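Chloramphenicol acetyltransferase (Aliivibrio fischeri, PDB 6PXA) probably acetylates chloramphenicol with acetyl-CoA as the acetyl donor, and binds taurocholic acid in the crystal. Local coordinates at residues K21-E26 / E58-G63; S31-F36 / E44-Y49; A146-R151 / K156-Y161. All blocks are in the same frame, centred on the assembly; numbering follows the deposited sequence. Where two conformers were deposited one is given.

Contact 1 of 3, residues K21-E26 / E58-G63; sequences KNPNIE and EVWESG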
loop_
_atom_site.group_PDB
_atom_site.type_symbol
_atom_site.label_atom_id
_atom_site.label_comp_id
_atom_site.label_asym_id
_atom_site.label_seq_id
_atom_site.Cartn_x
_atom_site.Cartn_y
_atom_site.Cartn_z
ATOM N N LYS B 21 -16.591 19.717 3.360
ATOM C CA LYS B 21 -17.707 20.100 4.207
ATOM C C LYS B 21 -17.549 19.709 5.667
ATOM O O LYS B 21 -18.234 20.292 6.518
ATOM C CB LYS B 21 -19.013 19.492 3.669
ATOM C CG LYS B 21 -19.359 19.953 2.253
ATOM C CD LYS B 21 -20.869 20.049 2.091
ATOM C CE LYS B 21 -21.274 20.732 0.798
ATOM N NZ LYS B 21 -22.718 21.139 0.836
ATOM N N ASN B 22 -16.669 18.780 5.987
ATOM C CA ASN B 22 -16.499 18.357 7.363
ATOM C C ASN B 22 -16.015 19.534 8.200
ATOM O O ASN B 22 -14.946 20.089 7.911
ATOM C CB ASN B 22 -15.502 17.204 7.443
ATOM C CG ASN B 22 -15.495 16.521 8.795
ATOM O OD1 ASN B 22 -15.748 17.151 9.823
ATOM N ND2 ASN B 22 -15.196 15.224 8.800
ATOM N N PRO B 23 -16.741 19.924 9.251
ATOM C CA PRO B 23 -16.265 21.033 10.091
ATOM C C PRO B 23 -14.916 20.753 10.725
ATOM O O PRO B 23 -14.264 21.686 11.218
ATOM C CB PRO B 23 -17.375 21.181 11.152
ATOM C CG PRO B 23 -18.103 19.883 11.158
ATOM C CD PRO B 23 -18.008 19.351 9.744
ATOM N N ASN B 24 -14.464 19.506 10.709
ATOM C CA ASN B 24 -13.210 19.163 11.343
ATOM C C ASN B 24 -12.054 19.157 10.358
ATOM O O ASN B 24 -10.925 18.827 10.747
ATOM C CB ASN B 24 -13.344 17.824 12.065
ATOM C CG ASN B 24 -14.164 17.932 13.322
ATOM O OD1 ASN B 24 -13.991 18.869 14.108
ATOM N ND2 ASN B 24 -15.106 17.006 13.507
ATOM N N ILE B 25 -12.293 19.587 9.118
ATOM C CA ILE B 25 -11.237 19.757 8.124
ATOM C C ILE B 25 -11.143 21.228 7.753
ATOM O O ILE B 25 -12.162 21.912 7.606
ATOM C CB ILE B 25 -11.457 18.912 6.857
ATOM C CG1 ILE B 25 -11.672 17.457 7.202
ATOM C CG2 ILE B 25 -10.217 18.985 5.983
ATOM C CD1 ILE B 25 -11.952 16.553 5.967
ATOM N N GLU B 26 -9.913 21.717 7.635
ATOM C CA GLU B 26 -9.630 23.057 7.145
ATOM C C GLU B 26 -8.638 22.916 5.991
ATOM O O GLU B 26 -7.570 22.326 6.170
ATOM C CB GLU B 26 -9.067 23.928 8.271
ATOM C CG GLU B 26 -8.232 25.084 7.804
ATOM C CD GLU B 26 -7.551 25.795 8.961
ATOM O OE1 GLU B 26 -8.027 25.647 10.108
ATOM O OE2 GLU B 26 -6.541 26.491 8.719
ATOM N N GLU B 58 -24.621 12.421 11.441
ATOM C CA GLU B 58 -25.724 12.449 12.390
ATOM C C GLU B 58 -25.235 12.224 13.816
ATOM O O GLU B 58 -25.708 12.880 14.755
ATOM C CB GLU B 58 -26.768 11.406 12.007
ATOM C CG GLU B 58 -27.946 11.973 11.226
ATOM C CD GLU B 58 -29.213 11.143 11.391
ATOM O OE1 GLU B 58 -29.245 10.274 12.291
ATOM O OE2 GLU B 58 -30.180 11.364 10.626
ATOM N N VAL B 59 -24.276 11.316 13.999
ATOM C CA VAL B 59 -23.745 11.071 15.336
ATOM C C VAL B 59 -22.974 12.290 15.838
ATOM O O VAL B 59 -23.136 12.710 16.991
ATOM C CB VAL B 59 -22.877 9.799 15.339
ATOM C CG1 VAL B 59 -22.646 9.332 16.757
ATOM C CG2 VAL B 59 -23.544 8.702 14.518
ATOM N N TRP B 60 -22.152 12.896 14.970
ATOM C CA TRP B 60 -21.374 14.074 15.359
ATOM C C TRP B 60 -22.266 15.254 15.781
ATOM O O TRP B 60 -21.973 15.929 16.773
ATOM C CB TRP B 60 -20.444 14.481 14.211
ATOM C CG TRP B 60 -19.752 15.804 14.420
ATOM C CD1 TRP B 60 -20.079 16.999 13.842
ATOM C CD2 TRP B 60 -18.621 16.066 15.268
ATOM N NE1 TRP B 60 -19.223 17.988 14.272
ATOM C CE2 TRP B 60 -18.326 17.447 15.157
ATOM C CE3 TRP B 60 -17.843 15.277 16.122
ATOM C CZ2 TRP B 60 -17.280 18.051 15.861
ATOM C CZ3 TRP B 60 -16.795 15.880 16.822
ATOM C CH2 TRP B 60 -16.530 17.256 16.686
ATOM N N GLU B 61 -23.347 15.522 15.041
ATOM C CA GLU B 61 -24.182 16.683 15.333
ATOM C C GLU B 61 -25.023 16.512 16.591
ATOM O O GLU B 61 -25.722 17.461 16.974
ATOM C CB GLU B 61 -25.092 17.001 14.142
ATOM C CG GLU B 61 -24.360 17.641 12.954
ATOM C CD GLU B 61 -23.990 19.099 13.205
ATOM O OE1 GLU B 61 -24.799 19.992 12.872
ATOM O OE2 GLU B 61 -22.891 19.351 13.743
ATOM N N SER B 62 -24.982 15.339 17.234
ATOM C CA SER B 62 -25.647 15.168 18.525
ATOM C C SER B 62 -24.892 15.877 19.642
ATOM O O SER B 62 -25.490 16.158 20.687
ATOM C CB SER B 62 -25.815 13.680 18.867
ATOM O OG SER B 62 -24.581 13.063 19.207
ATOM N N GLY B 63 -23.602 16.168 19.435
ATOM C CA GLY B 63 -22.822 16.977 20.355
ATOM C C GLY B 63 -22.384 16.286 21.624
ATOM O O GLY B 63 -22.109 16.957 22.624
#
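An amide-over-indole contact joins the turn leading into strand 25-27, within this chain an outermost strand of a parallel sheet, to the end of helix 57-60. N24 places its carboxamide over one face of the W60 indole, with ND2 3.3 Å above the ring plane and displaced toward the rim. The six-membered half of the indole takes the touch: ND2 lies 3.4 Å from W60 CZ2, while OD1 stands farther back, 3.8 Å from the same CZ2. Amide and ring planes are 81° apart, so the carboxamide meets the indole nearly upright and does not stack flat on it. P23 adds a van der Waals touch at the pyrrole half, where its CG approaches W60 NE1 obliquely at 3.8 Å. The W60 ring reaches across because its CG is anti to the backbone N (chi1 171°).

Two hydrogen bonds close the turn that presents P23 and N24. N22 OD1 accepts the backbone N of N24 at 2.8 Å in an Asx turn, and I25 N bonds to N22 O in a type I turn. Backbone bonding between N24 and L71 ties the turn to the neighbouring strand.

No hydrogen bond crosses between the segments. N24 ND2 donates to the backbone oxygen of L51, its strongest polar partner, and the indole contributes a polarisable surface against the amide nitrogen, an attraction that is probably modest beside the bond to L51.

Contact 2 of 3, residues S31-F36 / E44-Y49; sequences SYYSGF and EQAVRY. With TCH (taurocholic acid), chain M.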
loop_
_atom_site.group_PDB
_atom_site.type_symbol
_atom_site.label_atom_id
_atom_site.label_comp_id
_atom_site.label_asym_id
_atom_site.label_seq_id
_atom_site.Cartn_x
_atom_site.Cartn_y
_atom_site.Cartn_z
ATOM N N SER B 31 -5.296 24.274 -3.025
ATOM C CA SER B 31 -4.997 22.869 -2.773
ATOM C C SER B 31 -6.052 21.967 -3.403
ATOM O O SER B 31 -7.256 22.250 -3.338
ATOM C CB SER B 31 -4.913 22.632 -1.267
ATOM O OG SER B 31 -3.939 23.495 -0.736
ATOM N N TYR B 32 -5.587 20.875 -4.028
ATOM C CA TYR B 32 -6.444 20.007 -4.819
ATOM C C TYR B 32 -6.124 18.543 -4.545
ATOM O O TYR B 32 -5.009 18.183 -4.158
ATOM C CB TYR B 32 -6.274 20.262 -6.334
ATOM C CG TYR B 32 -4.937 19.780 -6.897
ATOM C CD1 TYR B 32 -3.827 20.624 -6.935
ATOM C CD2 TYR B 32 -4.784 18.485 -7.386
ATOM C CE1 TYR B 32 -2.614 20.191 -7.432
ATOM C CE2 TYR B 32 -3.564 18.041 -7.881
ATOM C CZ TYR B 32 -2.491 18.899 -7.915
ATOM O OH TYR B 32 -1.274 18.484 -8.414
ATOM N N TYR B 33 -7.105 17.690 -4.828
ATOM C CA TYR B 33 -6.946 16.240 -4.795
ATOM C C TYR B 33 -7.196 15.703 -6.198
ATOM O O TYR B 33 -8.257 15.956 -6.780
ATOM C CB TYR B 33 -7.922 15.614 -3.786
ATOM C CG TYR B 33 -7.959 14.090 -3.735
ATOM C CD1 TYR B 33 -6.807 13.356 -3.492
ATOM C CD2 TYR B 33 -9.154 13.390 -3.899
ATOM C CE1 TYR B 33 -6.832 11.950 -3.425
ATOM C CE2 TYR B 33 -9.181 11.974 -3.839
ATOM C CZ TYR B 33 -8.003 11.272 -3.602
ATOM O OH TYR B 33 -7.976 9.879 -3.536
ATOM N N SER B 34 -6.239 14.950 -6.728
ATOM C CA SER B 34 -6.367 14.304 -8.040
ATOM C C SER B 34 -6.556 12.811 -7.786
ATOM O O SER B 34 -5.586 12.049 -7.750
ATOM C CB SER B 34 -5.148 14.573 -8.917
ATOM O OG SER B 34 -3.949 14.288 -8.211
ATOM N N GLY B 35 -7.822 12.394 -7.663
ATOM C CA GLY B 35 -8.107 11.114 -7.048
ATOM C C GLY B 35 -8.684 10.080 -7.987
ATOM O O GLY B 35 -9.285 9.111 -7.518
ATOM N N PHE B 36 -8.482 10.258 -9.305
ATOM C CA PHE B 36 -9.103 9.378 -10.291
ATOM C C PHE B 36 -8.880 7.900 -9.983
ATOM O O PHE B 36 -9.809 7.093 -10.084
ATOM C CB PHE B 36 -8.575 9.689 -11.697
ATOM C CG PHE B 36 -9.053 8.719 -12.754
ATOM C CD1 PHE B 36 -10.331 8.827 -13.293
ATOM C CD2 PHE B 36 -8.229 7.690 -13.209
ATOM C CE1 PHE B 36 -10.778 7.922 -14.284
ATOM C CE2 PHE B 36 -8.678 6.788 -14.182
ATOM C CZ PHE B 36 -9.961 6.910 -14.712
ATOM N N GLU B 44 -14.362 11.154 1.309
ATOM C CA GLU B 44 -14.844 9.807 1.573
ATOM C C GLU B 44 -13.766 8.744 1.458
ATOM O O GLU B 44 -13.984 7.633 1.933
ATOM C CB GLU B 44 -16.027 9.464 0.670
ATOM C CG GLU B 44 -15.756 9.497 -0.779
ATOM C CD GLU B 44 -17.031 9.567 -1.592
ATOM O OE1 GLU B 44 -16.962 9.388 -2.825
ATOM O OE2 GLU B 44 -18.103 9.806 -0.999
ATOM N N GLN B 45 -12.590 9.073 0.927
ATOM C CA GLN B 45 -11.556 8.089 0.586
ATOM C C GLN B 45 -10.193 8.432 1.173
ATOM O O GLN B 45 -9.492 7.552 1.669
ATOM C CB GLN B 45 -11.469 8.007 -0.961
ATOM C CG GLN B 45 -10.413 7.065 -1.516
ATOM C CD GLN B 45 -10.761 5.618 -1.280
ATOM O OE1 GLN B 45 -11.931 5.266 -1.172
ATOM N NE2 GLN B 45 -9.746 4.769 -1.192
ATOM N N ALA B 46 -9.804 9.699 1.136
ATOM C CA ALA B 46 -8.491 10.137 1.588
ATOM C C ALA B 46 -8.447 10.462 3.075
ATOM O O ALA B 46 -7.421 10.234 3.728
ATOM C CB ALA B 46 -8.062 11.375 0.788
ATOM N N VAL B 47 -9.503 11.051 3.619
ATOM C CA VAL B 47 -9.526 11.455 5.021
ATOM C C VAL B 47 -10.313 10.412 5.785
ATOM O O VAL B 47 -11.509 10.223 5.537
ATOM C CB VAL B 47 -10.130 12.854 5.197
ATOM C CG1 VAL B 47 -10.059 13.272 6.668
ATOM C CG2 VAL B 47 -9.386 13.840 4.324
ATOM N N ARG B 48 -9.650 9.704 6.690
ATOM C CA ARG B 48 -10.255 8.512 7.266
ATOM C C ARG B 48 -10.380 8.631 8.773
ATOM O O ARG B 48 -9.456 9.096 9.454
ATOM C CB ARG B 48 -9.458 7.237 6.908
ATOM C CG ARG B 48 -9.244 7.086 5.425
ATOM C CD ARG B 48 -8.668 5.721 5.072
ATOM N NE ARG B 48 -8.554 5.537 3.628
ATOM C CZ ARG B 48 -8.037 4.449 3.066
ATOM N NH1 ARG B 48 -7.610 3.461 3.842
ATOM N NH2 ARG B 48 -7.970 4.352 1.744
ATOM N N TYR B 49 -11.538 8.187 9.266
ATOM C CA TYR B 49 -11.866 8.081 10.686
ATOM C C TYR B 49 -12.029 9.445 11.332
ATOM O O TYR B 49 -11.810 9.582 12.532
ATOM C CB TYR B 49 -10.830 7.254 11.457
ATOM C CG TYR B 49 -10.533 5.919 10.797
ATOM C CD1 TYR B 49 -11.439 4.867 10.882
ATOM C CD2 TYR B 49 -9.346 5.718 10.080
ATOM C CE1 TYR B 49 -11.179 3.631 10.296
ATOM C CE2 TYR B 49 -9.073 4.453 9.484
ATOM C CZ TYR B 49 -9.993 3.437 9.579
ATOM O OH TYR B 49 -9.732 2.200 8.980
HETATM C C1 TCH M . -0.718 14.968 -18.530
HETATM C C2 TCH M . -1.441 15.969 -19.503
HETATM C C3 TCH M . -0.436 17.018 -20.059
HETATM O O3 TCH M . -1.123 17.956 -20.793
HETATM C C4 TCH M . 0.389 17.747 -18.928
HETATM C C5 TCH M . 1.037 16.770 -17.916
HETATM C C6 TCH M . 1.761 17.533 -16.771
HETATM C C7 TCH M . 0.778 18.120 -15.674
HETATM O O7 TCH M . 0.103 19.212 -16.201
HETATM C C8 TCH M . -0.233 17.057 -15.185
HETATM C C9 TCH M . -0.982 16.403 -16.418
HETATM C C10 TCH M . 0.008 15.714 -17.383
HETATM C C11 TCH M . -2.078 15.453 -15.893
HETATM C C12 TCH M . -2.975 16.021 -14.915
HETATM O O12 TCH M . -3.851 16.958 -15.487
HETATM C C13 TCH M . -2.184 16.836 -13.736
HETATM C C14 TCH M . -1.323 17.729 -14.279
HETATM C C15 TCH M . -0.626 18.409 -13.001
HETATM C C16 TCH M . -1.731 18.547 -12.070
HETATM C C17 TCH M . -2.942 17.855 -12.721
HETATM C C18 TCH M . -1.445 15.790 -12.886
HETATM C C19 TCH M . 0.810 14.654 -16.613
HETATM O O1S TCH M . -6.515 25.836 -11.194
HETATM C C20 TCH M . -3.805 17.281 -11.696
HETATM C C21 TCH M . -5.061 16.538 -12.232
HETATM C C22 TCH M . -4.360 18.525 -10.960
HETATM C C23 TCH M . -5.333 19.328 -11.814
HETATM C C24 TCH M . -5.803 20.555 -11.048
HETATM N N24 TCH M . -4.974 21.733 -11.020
HETATM O O24 TCH M . -6.827 20.539 -10.472
HETATM C C25 TCH M . -5.407 22.920 -10.305
HETATM C C26 TCH M . -4.394 24.005 -10.623
HETATM S S26 TCH M . -5.124 25.638 -10.326
HETATM O O2S TCH M . -5.501 25.668 -8.721
HETATM O O3S TCH M . -3.977 26.747 -10.748
#
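The Y33 phenol ring has G35 CA over one face, 3.4 Å above its plane and offset toward the rim, while across the contact A46 CB meets the ring obliquely, 4.4 Å from Y33 CZ. Y33 CG lies opposite the backbone N (chi1 175°), which carries the ring out to A46 and Q45. G35 has no side chain, which leaves room for this close approach. The F42 ring also meets Y33, with planes inclined at about 60°. At the end of the phenol, Y33 OH comes within 4.2 Å of Q45 CG, a loose van der Waals touch of the hydroxyl oxygen on a methylene; the amide of Q45 turns elsewhere. The Y33 hydroxyl finds its polar partner in the backbone N of G82.

The preceding ring, Y32, lies against the bound taurocholic acid, whose side chain covers one face. S34 CB lies in plane at the edge of the same ring and touches the C21 methyl of the ligand's side chain at 3.9 Å. The ligand is also hydrogen-bonded to L11 O and to the backbone N of S104 of the third subunit, so the bile salt bridges two chains.

On the far side of the contact, R48 NE donates to Q45 O at 3.0 Å, nearly straight at 173°, with the oxygen in the guanidinium plane. NH1 of R48 then forms a salt bridge to E133 of the second subunit.

No hydrogen bond passes between the segments; they meet by van der Waals contact. The adjacent strand residues Y32 and Y33 thus divide their work, one facing the bile salt and the other packing against the end of helix 42-46, while the Y33 hydroxyl is taken up by G82 and R48 is shared between Q45 O and E133 of the second subunit.

Contact 3 of 3, residues A146-R151 / K156-Y161; sequences AIIGAR and KNVAPY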
loop_
_atom_site.group_PDB
_atom_site.type_symbol
_atom_site.label_atom_id
_atom_site.label_comp_id
_atom_site.label_asym_id
_atom_site.label_seq_id
_atom_site.Cartn_x
_atom_site.Cartn_y
_atom_site.Cartn_z
ATOM N N ALA B 146 7.445 20.646 1.801
ATOM C CA ALA B 146 7.889 19.257 1.806
ATOM C C ALA B 146 7.349 18.470 0.608
ATOM O O ALA B 146 6.357 18.836 -0.033
ATOM C CB ALA B 146 7.462 18.547 3.093
ATOM N N ILE B 147 8.019 17.357 0.312
ATOM C CA ILE B 147 7.550 16.394 -0.678
ATOM C C ILE B 147 7.475 15.051 0.015
ATOM O O ILE B 147 8.455 14.621 0.631
ATOM C CB ILE B 147 8.471 16.313 -1.913
ATOM C CG1 ILE B 147 8.458 17.642 -2.670
ATOM C CG2 ILE B 147 8.029 15.217 -2.845
ATOM C CD1 ILE B 147 9.562 17.754 -3.670
ATOM N N ILE B 148 6.304 14.432 -0.031
ATOM C CA ILE B 148 6.086 13.105 0.515
ATOM C C ILE B 148 6.055 12.138 -0.671
ATOM O O ILE B 148 5.254 12.300 -1.604
ATOM C CB ILE B 148 4.789 13.018 1.335
ATOM C CG1 ILE B 148 4.761 14.044 2.472
ATOM C CG2 ILE B 148 4.602 11.590 1.899
ATOM C CD1 ILE B 148 6.031 14.053 3.350
ATOM N N GLY B 149 6.933 11.149 -0.647
ATOM C CA GLY B 149 7.006 10.216 -1.764
ATOM C C GLY B 149 5.772 9.343 -1.869
ATOM O O GLY B 149 5.052 9.109 -0.889
ATOM N N ALA B 150 5.533 8.841 -3.088
ATOM C CA ALA B 150 4.501 7.836 -3.283
ATOM C C ALA B 150 4.739 6.695 -2.300
ATOM O O ALA B 150 5.886 6.304 -2.058
ATOM C CB ALA B 150 4.523 7.319 -4.730
ATOM N N ARG B 151 3.662 6.235 -1.657
ATOM C CA ARG B 151 3.660 5.083 -0.747
ATOM C C ARG B 151 4.402 5.338 0.563
ATOM O O ARG B 151 4.525 4.418 1.381
ATOM C CB ARG B 151 4.251 3.815 -1.416
ATOM C CG ARG B 151 3.312 3.049 -2.363
ATOM C CD ARG B 151 2.149 2.373 -1.622
ATOM N NE ARG B 151 1.219 1.755 -2.569
ATOM C CZ ARG B 151 1.454 0.604 -3.217
ATOM N NH1 ARG B 151 2.571 -0.083 -3.001
ATOM N NH2 ARG B 151 0.555 0.111 -4.063
ATOM N N LYS B 156 6.313 10.684 11.695
ATOM C CA LYS B 156 7.038 11.720 12.408
ATOM C C LYS B 156 6.811 13.036 11.686
ATOM O O LYS B 156 6.430 13.045 10.511
ATOM C CB LYS B 156 8.530 11.388 12.451
ATOM C CG LYS B 156 8.820 9.970 12.904
ATOM C CD LYS B 156 10.316 9.765 13.094
ATOM C CE LYS B 156 10.607 8.420 13.758
ATOM N NZ LYS B 156 12.065 8.262 14.028
ATOM N N ASN B 157 7.062 14.146 12.382
ATOM C CA ASN B 157 7.035 15.456 11.734
ATOM C C ASN B 157 8.067 15.545 10.609
ATOM O O ASN B 157 9.164 14.987 10.692
ATOM C CB ASN B 157 7.298 16.578 12.754
ATOM C CG ASN B 157 6.160 16.744 13.721
ATOM O OD1 ASN B 157 5.021 16.374 13.413
ATOM N ND2 ASN B 157 6.449 17.291 14.899
ATOM N N VAL B 158 7.712 16.290 9.563
ATOM C CA VAL B 158 8.548 16.470 8.376
ATOM C C VAL B 158 8.987 17.929 8.320
ATOM O O VAL B 158 8.145 18.837 8.291
ATOM C CB VAL B 158 7.797 16.051 7.101
ATOM C CG1 VAL B 158 8.596 16.381 5.840
ATOM C CG2 VAL B 158 7.485 14.559 7.157
ATOM N N ALA B 159 10.309 18.152 8.337
ATOM C CA ALA B 159 10.849 19.498 8.302
ATOM C C ALA B 159 10.518 20.173 6.972
ATOM O O ALA B 159 10.392 19.504 5.951
ATOM C CB ALA B 159 12.367 19.481 8.498
ATOM N N PRO B 160 10.388 21.506 6.967
ATOM C CA PRO B 160 10.090 22.227 5.723
ATOM C C PRO B 160 11.084 21.910 4.617
ATOM O O PRO B 160 12.300 21.877 4.834
ATOM C CB PRO B 160 10.185 23.700 6.136
ATOM C CG PRO B 160 10.015 23.710 7.599
ATOM C CD PRO B 160 10.517 22.406 8.118
ATOM N N TYR B 161 10.545 21.720 3.411
ATOM C CA TYR B 161 11.319 21.489 2.189
ATOM C C TYR B 161 12.125 20.196 2.242
ATOM O O TYR B 161 13.090 20.030 1.476
ATOM C CB TYR B 161 12.216 22.689 1.880
ATOM C CG TYR B 161 11.390 23.875 1.462
ATOM C CD1 TYR B 161 10.954 24.015 0.151
ATOM C CD2 TYR B 161 10.998 24.825 2.392
ATOM C CE1 TYR B 161 10.175 25.089 -0.230
ATOM C CE2 TYR B 161 10.219 25.896 2.032
ATOM C CZ TYR B 161 9.807 26.019 0.726
ATOM O OH TYR B 161 9.030 27.089 0.400
#
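V158 carries CG1 anti to its backbone N (chi1 174°), and this turn of the isopropyl group sends one methyl to each of two residues on the facing segment: CG1 to A146 CB at 3.7 Å and CG2 to I148 CD1 at 4.1 Å. The isoleucine answers with CG1 placed beside its own backbone N (chi1 -57°) and a second bend (chi2 -50°) that brings CD1 to the valine. The setting is the left-handed parallel beta-helix of the hexapeptide-repeat family. Segment 146-151 holds strand 147-148 of one wall; segment 156-161 is the loop that leaves strand 153-154 and leads into strand 162-165, the next parallel neighbour in the same sheet.

V158 and I148 both also touch I142, from strand 141-142 of another sheet, so the three aliphatic side chains meet as an apolar cluster between walls of the coil. I147 packs instead on A95 of the third subunit, and its backbone bonds to S162 and V164 continue the parallel pairing just past the contact.

The Y161 ring leaves this contact and packs among I180, L183 and L184 of helix 177-186, joining the beta-helix to the C-terminal helices. The two segments are nonetheless close at this end: the CA atoms of A146 and Y161 are 4.1 Å apart, and A146 N lies 3.7 Å from Y161 N without a hydrogen bond between the segments.

How the contacts relate
Contact 2 falls within the stretch of chain that contact 1 brings together, and contact 3 follows both. The centres of contacts 1 and 2 are about 17 Å apart, and they touch where I25 CD1 packs on V47 CG1 at 3.9 Å, joining strands 25-27 and 47-48, the outermost strands, within this chain, of two different sheets. Contact 3 stands about 17 Å from contact 2 and 28 Å from contact 1, centre to centre, on the other side of the chain's centre from contact 1. Strands 32-34 and 147-148 belong to one sheet, so contacts 2 and 3 mark earlier and later coils of the same beta-helix. Both touch the third subunit, where this coil meets a neighbour.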